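Local structure of methyltransferase (2B78) at residues A[161-174]-A[182-194]. The protein probably transfers methyl groups from S-adenosyl-L-methionine to a substrate that may be RNA, though its target has not been established. Residues are numbered along the deposited sequence; the frame is centred on the assembly and turned at random.
Sequences VSAHLYGQEAPEQF and SYNVFLNDGLMTG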
ATOM      1  N   VAL A 161      12.298 -10.666  -9.205  1.00 28.02           N
ATOM      2  CA  VAL A 161      11.109  -9.919  -8.866  1.00 25.57           C
ATOM      3  C   VAL A 161      11.156  -8.487  -9.362  1.00 23.21           C
ATOM      4  O   VAL A 161      10.126  -7.822  -9.428  1.00 23.36           O
ATOM      5  CB  VAL A 161      10.872  -9.948  -7.350  1.00 25.83           C
ATOM      6  CG1 VAL A 161      10.531 -11.373  -6.920  1.00 25.99           C
ATOM      7  CG2 VAL A 161      12.114  -9.464  -6.623  1.00 25.70           C
ATOM      8  N   SER A 162      12.344  -8.017  -9.731  1.00 19.84           N
ATOM      9  CA  SER A 162      12.481  -6.648 -10.211  1.00 18.49           C
ATOM     10  C   SER A 162      13.372  -6.570 -11.444  1.00 18.00           C
ATOM     11  O   SER A 162      14.368  -7.294 -11.551  1.00 17.17           O
ATOM     12  CB  SER A 162      13.055  -5.764  -9.100  1.00 17.30           C
ATOM     13  OG  SER A 162      13.023  -4.397  -9.469  1.00 16.45           O
ATOM     14  N   ALA A 163      13.018  -5.684 -12.371  1.00 17.58           N
ATOM     15  CA  ALA A 163      13.797  -5.528 -13.597  1.00 16.77           C
ATOM     16  C   ALA A 163      13.558  -4.196 -14.292  1.00 15.96           C
ATOM     17  O   ALA A 163      12.483  -3.604 -14.168  1.00 16.41           O
ATOM     18  CB  ALA A 163      13.475  -6.676 -14.559  1.00 13.24           C
ATOM     19  N   HIS A 164      14.571  -3.718 -15.012  1.00 16.00           N
ATOM     20  CA  HIS A 164      14.452  -2.487 -15.777  1.00 15.74           C
ATOM     21  C   HIS A 164      13.509  -2.871 -16.913  1.00 16.56           C
ATOM     22  O   HIS A 164      13.632  -3.971 -17.461  1.00 16.79           O
ATOM     23  CB  HIS A 164      15.823  -2.062 -16.313  1.00 14.88           C
ATOM     24  CG  HIS A 164      15.772  -0.884 -17.234  1.00 16.26           C
ATOM     25  ND1 HIS A 164      15.228   0.328 -16.866  1.00 15.65           N
ATOM     26  CD2 HIS A 164      16.166  -0.744 -18.522  1.00 17.11           C
ATOM     27  CE1 HIS A 164      15.284   1.163 -17.888  1.00 14.29           C
ATOM     28  NE2 HIS A 164      15.848   0.538 -18.905  1.00 15.52           N
ATOM     29  N   LEU A 165      12.565  -1.993 -17.252  1.00 17.88           N
ATOM     30  CA  LEU A 165      11.575  -2.293 -18.297  1.00 19.00           C
ATOM     31  C   LEU A 165      11.774  -1.577 -19.625  1.00 19.65           C
ATOM     32  O   LEU A 165      11.779  -2.220 -20.679  1.00 20.53           O
ATOM     33  CB  LEU A 165      10.159  -2.001 -17.785  1.00 19.21           C
ATOM     34  CG  LEU A 165       9.022  -2.398 -18.735  1.00 19.38           C
ATOM     35  CD1 LEU A 165       9.112  -3.888 -19.035  1.00 18.46           C
ATOM     36  CD2 LEU A 165       7.666  -2.052 -18.112  1.00 19.70           C
ATOM     37  N   TYR A 166      11.909  -0.253 -19.591  1.00 19.07           N
ATOM     38  CA  TYR A 166      12.137   0.492 -20.827  1.00 18.25           C
ATOM     39  C   TYR A 166      12.760   1.849 -20.557  1.00 18.55           C
ATOM     40  O   TYR A 166      12.747   2.330 -19.426  1.00 18.98           O
ATOM     41  CB  TYR A 166      10.834   0.650 -21.634  1.00 16.95           C
ATOM     42  CG  TYR A 166       9.775   1.588 -21.066  1.00 15.85           C
ATOM     43  CD1 TYR A 166      10.009   2.958 -20.951  1.00 15.66           C
ATOM     44  CD2 TYR A 166       8.524   1.103 -20.681  1.00 16.34           C
ATOM     45  CE1 TYR A 166       9.024   3.823 -20.471  1.00 14.36           C
ATOM     46  CE2 TYR A 166       7.531   1.961 -20.199  1.00 16.50           C
ATOM     47  CZ  TYR A 166       7.793   3.320 -20.100  1.00 14.64           C
ATOM     48  OH  TYR A 166       6.821   4.173 -19.645  1.00 14.74           O
ATOM     49  N   GLY A 167      13.318   2.459 -21.599  1.00 19.01           N
ATOM     50  CA  GLY A 167      13.927   3.770 -21.448  1.00 19.69           C
ATOM     51  C   GLY A 167      15.254   3.813 -20.713  1.00 19.98           C
ATOM     52  O   GLY A 167      16.008   2.840 -20.694  1.00 19.31           O
ATOM     53  N   GLN A 168      15.541   4.965 -20.112  1.00 21.10           N
ATOM     54  CA  GLN A 168      16.780   5.168 -19.367  1.00 23.07           C
ATOM     55  C   GLN A 168      16.780   4.409 -18.049  1.00 23.42           C
ATOM     56  O   GLN A 168      15.728   4.011 -17.547  1.00 23.43           O
ATOM     57  CB  GLN A 168      16.983   6.655 -19.060  1.00 25.00           C
ATOM     58  CG  GLN A 168      17.494   7.511 -20.209  1.00 27.22           C
ATOM     59  CD  GLN A 168      17.478   8.995 -19.864  1.00 28.66           C
ATOM     60  OE1 GLN A 168      17.875   9.395 -18.769  1.00 29.21           O
ATOM     61  NE2 GLN A 168      17.015   9.815 -20.799  1.00 30.45           N
ATOM     62  N   GLU A 169      17.970   4.203 -17.496  1.00 23.82           N
ATOM     63  CA  GLU A 169      18.105   3.532 -16.211  1.00 23.90           C
ATOM     64  C   GLU A 169      18.067   4.646 -15.173  1.00 23.35           C
ATOM     65  O   GLU A 169      18.419   5.790 -15.468  1.00 22.47           O
ATOM     66  CB  GLU A 169      19.448   2.794 -16.121  1.00 26.63           C
ATOM     67  CG  GLU A 169      19.507   1.467 -16.857  1.00 29.69           C
ATOM     68  CD  GLU A 169      19.052   0.287 -16.010  1.00 34.54           C
ATOM     69  OE1 GLU A 169      18.977  -0.832 -16.561  1.00 37.76           O
ATOM     70  OE2 GLU A 169      18.775   0.466 -14.797  1.00 34.96           O
ATOM     71  N   ALA A 170      17.634   4.315 -13.961  1.00 23.33           N
ATOM     72  CA  ALA A 170      17.560   5.288 -12.881  1.00 22.33           C
ATOM     73  C   ALA A 170      18.710   5.037 -11.920  1.00 22.02           C
ATOM     74  O   ALA A 170      19.266   3.942 -11.887  1.00 22.26           O
ATOM     75  CB  ALA A 170      16.225   5.144 -12.138  1.00 22.78           C
ATOM     76  N   PRO A 171      19.101   6.055 -11.137  1.00 22.36           N
ATOM     77  CA  PRO A 171      20.197   5.821 -10.195  1.00 22.42           C
ATOM     78  C   PRO A 171      19.695   4.721  -9.269  1.00 23.31           C
ATOM     79  O   PRO A 171      18.490   4.637  -9.024  1.00 24.20           O
ATOM     80  CB  PRO A 171      20.325   7.163  -9.477  1.00 21.82           C
ATOM     81  CG  PRO A 171      19.931   8.146 -10.538  1.00 21.41           C
ATOM     82  CD  PRO A 171      18.716   7.479 -11.158  1.00 22.75           C
ATOM     83  N   GLU A 172      20.588   3.881  -8.754  1.00 24.20           N
ATOM     84  CA  GLU A 172      20.149   2.803  -7.874  1.00 24.29           C
ATOM     85  C   GLU A 172      19.300   3.356  -6.741  1.00 23.95           C
ATOM     86  O   GLU A 172      18.345   2.709  -6.305  1.00 25.47           O
ATOM     87  CB  GLU A 172      21.341   2.022  -7.326  1.00 25.87           C
ATOM     88  CG  GLU A 172      21.938   1.035  -8.338  1.00 28.82           C
ATOM     89  CD  GLU A 172      20.883   0.159  -9.008  1.00 30.95           C
ATOM     90  OE1 GLU A 172      20.047  -0.440  -8.293  1.00 31.46           O
ATOM     91  OE2 GLU A 172      20.893   0.067 -10.257  1.00 31.01           O
ATOM     92  N   GLN A 173      19.640   4.565  -6.294  1.00 22.24           N
ATOM     93  CA  GLN A 173      18.904   5.255  -5.236  1.00 20.44           C
ATOM     94  C   GLN A 173      18.834   6.741  -5.559  1.00 18.62           C
ATOM     95  O   GLN A 173      19.831   7.338  -5.967  1.00 18.90           O
ATOM     96  CB  GLN A 173      19.589   5.061  -3.882  1.00 20.68           C
ATOM     97  CG  GLN A 173      19.373   3.689  -3.285  1.00 22.12           C
ATOM     98  CD  GLN A 173      20.075   3.517  -1.955  1.00 23.75           C
ATOM     99  OE1 GLN A 173      19.999   4.382  -1.084  1.00 22.69           O
ATOM    100  NE2 GLN A 173      20.759   2.386  -1.788  1.00 22.92           N
ATOM    101  N   PHE A 174      17.656   7.337  -5.388  1.00 16.03           N
ATOM    102  CA  PHE A 174      17.486   8.758  -5.659  1.00 13.26           C
ATOM    103  C   PHE A 174      16.386   9.324  -4.770  1.00 14.18           C
ATOM    104  O   PHE A 174      15.658   8.571  -4.124  1.00 13.71           O
ATOM    105  CB  PHE A 174      17.162   8.988  -7.145  1.00 12.47           C
ATOM    106  CG  PHE A 174      15.898   8.305  -7.621  1.00  8.97           C
ATOM    107  CD1 PHE A 174      14.665   8.954  -7.547  1.00 10.95           C
ATOM    108  CD2 PHE A 174      15.944   7.012  -8.131  1.00  7.90           C
ATOM    109  CE1 PHE A 174      13.484   8.317  -7.978  1.00  9.26           C
ATOM    110  CE2 PHE A 174      14.779   6.363  -8.567  1.00  8.55           C
ATOM    111  CZ  PHE A 174      13.550   7.013  -8.491  1.00 10.14           C
ATOM    112  N   SER A 182      11.877  15.525   1.361  1.00 15.53           N
ATOM    113  CA  SER A 182      12.558  14.486   0.584  1.00 15.51           C
ATOM    114  C   SER A 182      12.601  13.108   1.211  1.00 16.79           C
ATOM    115  O   SER A 182      12.671  12.969   2.432  1.00 17.37           O
ATOM    116  CB  SER A 182      13.997  14.926   0.278  1.00 15.18           C
ATOM    117  OG  SER A 182      14.016  16.138  -0.457  1.00 15.43           O
ATOM    118  N   TYR A 183      12.580  12.091   0.347  1.00 16.95           N
ATOM    119  CA  TYR A 183      12.645  10.695   0.753  1.00 16.30           C
ATOM    120  C   TYR A 183      13.534   9.960  -0.251  1.00 15.18           C
ATOM    121  O   TYR A 183      13.444  10.197  -1.457  1.00 15.93           O
ATOM    122  CB  TYR A 183      11.255  10.055   0.731  1.00 17.55           C
ATOM    123  CG  TYR A 183      10.311  10.582   1.784  1.00 17.93           C
ATOM    124  CD1 TYR A 183      10.384  10.129   3.098  1.00 17.99           C
ATOM    125  CD2 TYR A 183       9.356  11.539   1.467  1.00 18.78           C
ATOM    126  CE1 TYR A 183       9.520  10.621   4.084  1.00 16.96           C
ATOM    127  CE2 TYR A 183       8.490  12.039   2.441  1.00 19.75           C
ATOM    128  CZ  TYR A 183       8.581  11.571   3.747  1.00 17.29           C
ATOM    129  OH  TYR A 183       7.717  12.051   4.704  1.00 16.17           O
ATOM    130  N   ASN A 184      14.376   9.073   0.261  1.00 13.27           N
ATOM    131  CA  ASN A 184      15.293   8.278  -0.549  1.00 12.85           C
ATOM    132  C   ASN A 184      14.610   6.979  -0.988  1.00 12.71           C
ATOM    133  O   ASN A 184      14.118   6.208  -0.159  1.00 11.96           O
ATOM    134  CB  ASN A 184      16.564   7.977   0.266  1.00 12.92           C
ATOM    135  CG  ASN A 184      17.524   7.037  -0.453  1.00 13.75           C
ATOM    136  OD1 ASN A 184      17.445   5.813  -0.314  1.00 15.92           O
ATOM    137  ND2 ASN A 184      18.437   7.605  -1.229  1.00 11.28           N
ATOM    138  N   VAL A 185      14.571   6.749  -2.298  1.00 12.32           N
ATOM    139  CA  VAL A 185      13.943   5.552  -2.844  1.00 11.53           C
ATOM    140  C   VAL A 185      14.855   4.813  -3.817  1.00 11.48           C
ATOM    141  O   VAL A 185      15.898   5.330  -4.244  1.00 12.47           O
ATOM    142  CB  VAL A 185      12.603   5.886  -3.568  1.00 11.37           C
ATOM    143  CG1 VAL A 185      11.645   6.589  -2.602  1.00  9.03           C
ATOM    144  CG2 VAL A 185      12.861   6.757  -4.787  1.00 10.55           C
ATOM    145  N   PHE A 186      14.442   3.601  -4.167  1.00 11.04           N
ATOM    146  CA  PHE A 186      15.189   2.748  -5.083  1.00 11.42           C
ATOM    147  C   PHE A 186      14.163   1.924  -5.856  1.00 12.21           C
ATOM    148  O   PHE A 186      13.202   1.428  -5.270  1.00 13.54           O
ATOM    149  CB  PHE A 186      16.175   1.866  -4.290  1.00 10.37           C
ATOM    150  CG  PHE A 186      15.616   1.292  -3.004  1.00 10.07           C
ATOM    151  CD1 PHE A 186      15.000   0.038  -2.986  1.00 10.10           C
ATOM    152  CD2 PHE A 186      15.726   1.998  -1.812  1.00  8.16           C
ATOM    153  CE1 PHE A 186      14.506  -0.504  -1.790  1.00  9.19           C
ATOM    154  CE2 PHE A 186      15.234   1.470  -0.610  1.00  9.09           C
ATOM    155  CZ  PHE A 186      14.626   0.218  -0.599  1.00  9.55           C
ATOM    156  N   LEU A 187      14.365   1.777  -7.167  1.00 12.12           N
ATOM    157  CA  LEU A 187      13.403   1.074  -8.008  1.00 12.96           C
ATOM    158  C   LEU A 187      13.764  -0.313  -8.502  1.00 14.25           C
ATOM    159  O   LEU A 187      12.913  -0.991  -9.086  1.00 12.79           O
ATOM    160  CB  LEU A 187      13.056   1.933  -9.232  1.00 11.18           C
ATOM    161  CG  LEU A 187      12.356   3.262  -8.976  1.00 11.23           C
ATOM    162  CD1 LEU A 187      11.967   3.884 -10.311  1.00 11.07           C
ATOM    163  CD2 LEU A 187      11.124   3.027  -8.105  1.00 10.24           C
ATOM    164  N   ASN A 188      14.996  -0.756  -8.277  1.00 14.43           N
ATOM    165  CA  ASN A 188      15.364  -2.070  -8.781  1.00 16.98           C
ATOM    166  C   ASN A 188      16.059  -2.958  -7.753  1.00 18.14           C
ATOM    167  O   ASN A 188      16.966  -3.727  -8.083  1.00 19.32           O
ATOM    168  CB  ASN A 188      16.226  -1.900 -10.031  1.00 16.60           C
ATOM    169  CG  ASN A 188      16.301  -3.163 -10.857  1.00 18.60           C
ATOM    170  OD1 ASN A 188      15.297  -3.855 -11.042  1.00 18.60           O
ATOM    171  ND2 ASN A 188      17.490  -3.471 -11.368  1.00 19.19           N
ATOM    172  N   ASP A 189      15.616  -2.862  -6.506  1.00 18.94           N
ATOM    173  CA  ASP A 189      16.186  -3.665  -5.430  1.00 19.70           C
ATOM    174  C   ASP A 189      15.083  -4.358  -4.625  1.00 19.87           C
ATOM    175  O   ASP A 189      14.587  -3.823  -3.630  1.00 18.61           O
ATOM    176  CB  ASP A 189      17.048  -2.776  -4.527  1.00 19.92           C
ATOM    177  CG  ASP A 189      17.546  -3.500  -3.292  1.00 21.36           C
ATOM    178  OD1 ASP A 189      17.593  -4.751  -3.303  1.00 22.77           O
ATOM    179  OD2 ASP A 189      17.902  -2.810  -2.311  1.00 22.86           O
ATOM    180  N   GLY A 190      14.693  -5.550  -5.073  1.00 20.14           N
ATOM    181  CA  GLY A 190      13.655  -6.297  -4.383  1.00 19.80           C
ATOM    182  C   GLY A 190      12.258  -5.830  -4.745  1.00 21.00           C
ATOM    183  O   GLY A 190      12.080  -5.084  -5.706  1.00 21.53           O
ATOM    184  N   LEU A 191      11.271  -6.264  -3.968  1.00 21.66           N
ATOM    185  CA  LEU A 191       9.877  -5.908  -4.204  1.00 24.23           C
ATOM    186  C   LEU A 191       9.502  -4.512  -3.730  1.00 24.38           C
ATOM    187  O   LEU A 191       8.610  -3.885  -4.300  1.00 25.54           O
ATOM    188  CB  LEU A 191       8.943  -6.915  -3.522  1.00 25.35           C
ATOM    189  CG  LEU A 191       8.841  -8.325  -4.109  1.00 27.49           C
ATOM    190  CD1 LEU A 191       7.822  -9.130  -3.314  1.00 28.18           C
ATOM    191  CD2 LEU A 191       8.426  -8.246  -5.571  1.00 27.46           C
ATOM    192  N   MET A 192      10.177  -4.023  -2.693  1.00 24.40           N
ATOM    193  CA  MET A 192       9.865  -2.706  -2.148  1.00 24.74           C
ATOM    194  C   MET A 192      10.755  -1.600  -2.689  1.00 22.89           C
ATOM    195  O   MET A 192      11.807  -1.865  -3.266  1.00 21.87           O
ATOM    196  CB  MET A 192       9.924  -2.766  -0.622  1.00 27.12           C
ATOM    197  CG  MET A 192       9.000  -3.847  -0.062  1.00 29.94           C
ATOM    198  SD  MET A 192       9.075  -3.969   1.727  1.00 35.41           S
ATOM    199  CE  MET A 192      10.763  -4.648   1.908  1.00 31.41           C
ATOM    200  N   THR A 193      10.325  -0.358  -2.479  1.00 21.14           N
ATOM    201  CA  THR A 193      11.025   0.810  -2.992  1.00 19.07           C
ATOM    202  C   THR A 193      11.603   1.780  -1.970  1.00 18.93           C
ATOM    203  O   THR A 193      12.090   2.839  -2.355  1.00 19.28           O
ATOM    204  CB  THR A 193      10.081   1.625  -3.859  1.00 19.43           C
ATOM    205  OG1 THR A 193       9.057   2.182  -3.021  1.00 19.36           O
ATOM    206  CG2 THR A 193       9.446   0.752  -4.913  1.00 17.83           C
ATOM    207  N   GLY A 194      11.529   1.455  -0.683  1.00 17.89           N
ATOM    208  CA  GLY A 194      12.066   2.360   0.324  1.00 17.14           C
ATOM    209  C   GLY A 194      10.984   3.196   0.977  1.00 16.86           C
ATOM    210  O   GLY A 194      11.227   3.876   1.975  1.00 17.20           O
TER
HETATM  211  O   HOH W   1      16.244   3.006  -8.871  1.00 21.50           O
HETATM  212  O   HOH W   2      17.467   0.282  -7.299  1.00 23.35           O
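Where the pairing of F174 with V185 gives out, two ordered waters carry the contact onward: L187 N donates to one, which bonds to P171 O, and N188 N donates to the other, 2.9 Å away, which bonds to E172 O and E172 OE1. Waters can thus bridge backbone groups of two diverging chains just past the end of a strand pair, and segments 161-174 and 182-194 are a worked example. The direct backbone pairing between the segments is one antiparallel hydrogen-bonded pair, at the end of the hairpin 174-178/181-185 away from its turn. V185 N gives F174 O an almost straight bond (2.8 Å, 177° at the hydrogen), and F174 N returns one to V185 O at 2.9 Å.

Beside this pair, the F174 ring packs on V185 and L187. Setting CG between the backbone N and the carbonyl carbon (chi1 60°) brings the ring in against both. V185 CG2 then sits over one face, off centre toward the rim, in a CH-pi contact 3.9 Å from the ring centroid, while L187 CD1 meets the edge in the ring plane, 4.0 Å from F174 CZ.

Farther along, S162 OG donates to N188 OD1 at 2.8 Å, the donor tilted 23° from the carbonyl plane, and K152 NZ also bonds to S162 OG, L187 O and G190 O, knitting the two segments together. Beyond it V161 CB presses tightly on L191 CD2 (3.5 Å), the side chains crossing at about a right angle.

F174-V185 thus closes the hairpin's open end, while S162-N188 and V161-L191 tie the loop after strand 181-185 to edge strand 162-165, which pairs antiparallel with 148-153, and to the residue before it. D189, whose side chain starts out away from segment 161-174, forms a salt bridge with R246, an S-adenosyl-L-homocysteine-binding residue just before helix 247-257.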